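Local coordinates for protein myosin-2 (Saccharomyces cerevisiae, PDB 6IXO) that carries organelles and other cargo along actin cables as a class V myosin motor, here represented by its globular cargo-binding tail domain, at residues Y200-I205 with N261-R266. Residues are numbered along the deposited sequence; the frame is centred on the assembly and turned at random.
Sequences YTMDDI and NYNVTR
Met202 meets Arg266 with its CB and Asn263 with the rest of its chain. Its CB sits over one face of the Arg266 guanidinium, towards the rim, 3.6 Å from Arg266 NH1. With CG anti to the carbonyl carbon (chi1 -74°), the chain then passes to Asn263, where Met202 CG lies 3.5 Å from Asn263 OD1. Further bends at chi2 and chi3 bring SD near Asn263 CB. They leave the terminal methyl CE 3.3 Å from Asn263 O. The Asn263 amide has its main polar partner elsewhere: ND2 donates to Val178 O near the C-terminal end of helix 134-180, and Met202 also touches Val178. An alanine in place of Met202 would probably open a gap beside Asn263 and against Val178, since CG, SD and CE are gone.

The contact joins the first turn of helix 202-218 to the middle of helix 254-273, within the all-helical cargo-binding tail. Thr201 and Asp204 form a capping box at this helix start. Thr201 N donates to Asp204 OD2 at 2.8 Å, while Thr201 OG1, at the N-cap, takes a weak bond from Asp203 N.

Arg266 is modelled in two conformers, and its contacts here are those of one. Asp203 reaches the edge of that guanidinium. Its OD1 makes a salt bridge of 2.7 Å to Arg266 NH2, with the carboxylate and guanidinium planes 72° apart. A water accepts from both Asp203 N and Arg266 NH2.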
# COMPACT_ATOMS: atom_id res chain seq x y z
N TYR A 200 19.92 3.16 9.57
CA TYR A 200 18.45 3.16 9.78
C TYR A 200 18.14 2.60 11.17
O TYR A 200 18.74 1.61 11.61
CB TYR A 200 17.71 2.37 8.71
CG TYR A 200 17.91 2.94 7.34
CD1 TYR A 200 17.34 4.15 7.00
CD2 TYR A 200 18.72 2.30 6.41
CE1 TYR A 200 17.54 4.70 5.74
CE2 TYR A 200 18.94 2.84 5.16
CZ TYR A 200 18.34 4.04 4.83
OH TYR A 200 18.55 4.58 3.59
N THR A 201 17.21 3.24 11.86
CA THR A 201 16.81 2.82 13.22
C THR A 201 15.31 2.57 13.24
O THR A 201 14.61 2.93 12.30
CB THR A 201 17.15 3.86 14.26
OG1 THR A 201 16.37 5.03 14.02
CG2 THR A 201 18.65 4.23 14.21
N MET A 202 14.82 2.00 14.34
CA MET A 202 13.39 1.79 14.51
C MET A 202 12.61 3.08 14.36
O MET A 202 11.46 3.05 13.91
CB MET A 202 13.09 1.19 15.88
CG MET A 202 13.46 -0.24 16.00
SD MET A 202 12.86 -1.20 14.61
CE MET A 202 11.05 -1.10 14.74
N ASP A 203 13.20 4.21 14.74
CA ASP A 203 12.50 5.47 14.49
C ASP A 203 12.19 5.69 13.02
O ASP A 203 11.18 6.29 12.67
CB ASP A 203 13.30 6.65 15.01
CG ASP A 203 13.16 6.81 16.51
OD1 ASP A 203 12.09 6.43 17.06
OD2 ASP A 203 14.11 7.32 17.12
N ASP A 204 13.08 5.24 12.15
CA ASP A 204 12.83 5.43 10.74
C ASP A 204 11.70 4.53 10.30
O ASP A 204 10.92 4.91 9.42
CB ASP A 204 14.06 5.14 9.90
CG ASP A 204 15.22 6.04 10.25
OD1 ASP A 204 15.01 7.27 10.31
OD2 ASP A 204 16.31 5.50 10.53
N ILE A 205 11.63 3.34 10.89
CA ILE A 205 10.57 2.40 10.54
C ILE A 205 9.21 2.90 11.03
O ILE A 205 8.19 2.82 10.33
CB ILE A 205 10.85 1.00 11.14
CG1 ILE A 205 12.17 0.45 10.59
CG2 ILE A 205 9.72 0.04 10.80
CD1 ILE A 205 12.22 0.41 9.01
N ASN A 261 13.81 -7.67 21.16
CA ASN A 261 12.54 -7.51 21.87
C ASN A 261 12.15 -6.04 21.84
O ASN A 261 11.02 -5.71 21.47
CB ASN A 261 12.66 -8.04 23.32
CG ASN A 261 11.47 -7.61 24.20
OD1 ASN A 261 10.37 -7.49 23.74
ND2 ASN A 261 11.73 -7.36 25.47
N TYR A 262 13.08 -5.15 22.19
CA TYR A 262 12.72 -3.72 22.28
C TYR A 262 12.38 -3.18 20.88
O TYR A 262 11.44 -2.40 20.72
CB TYR A 262 13.86 -2.89 22.88
CG TYR A 262 14.11 -3.14 24.36
CD1 TYR A 262 13.21 -3.87 25.12
CD2 TYR A 262 15.26 -2.64 24.98
CE1 TYR A 262 13.45 -4.09 26.50
CE2 TYR A 262 15.52 -2.86 26.32
CZ TYR A 262 14.61 -3.58 27.10
OH TYR A 262 14.86 -3.76 28.46
N ASN A 263 13.15 -3.58 19.87
CA ASN A 263 12.82 -3.13 18.50
C ASN A 263 11.44 -3.57 18.03
O ASN A 263 10.59 -2.75 17.55
CB ASN A 263 13.89 -3.66 17.54
CG ASN A 263 15.21 -2.96 17.70
OD1 ASN A 263 15.30 -1.93 18.38
ND2 ASN A 263 16.29 -3.51 17.04
N VAL A 264 11.17 -4.86 18.15
CA VAL A 264 9.91 -5.44 17.72
C VAL A 264 8.70 -4.97 18.53
O VAL A 264 7.60 -4.72 17.99
CB VAL A 264 10.00 -6.99 17.78
CG1 VAL A 264 8.73 -7.63 17.28
CG2 VAL A 264 11.14 -7.44 16.90
N THR A 265 8.87 -4.87 19.85
CA THR A 265 7.76 -4.44 20.68
C THR A 265 7.33 -3.04 20.26
O THR A 265 6.13 -2.72 20.25
CB THR A 265 8.15 -4.44 22.19
OG1 THR A 265 8.53 -5.78 22.52
CG2 THR A 265 6.98 -4.00 23.08
N ARG A 266 8.27 -2.18 19.90
CA ARG A 266 7.88 -0.81 19.54
C ARG A 266 6.97 -0.85 18.31
O ARG A 266 6.01 -0.09 18.21
CB ARG A 266 9.10 0.06 19.28
CG ARG A 266 9.88 0.43 20.57
CD ARG A 266 11.27 1.00 20.24
NE ARG A 266 11.21 2.27 19.51
CZ ARG A 266 12.29 2.91 19.06
NH1 ARG A 266 13.50 2.39 19.26
NH2 ARG A 266 12.17 4.06 18.41
O HOH W 1 15.20 4.35 17.21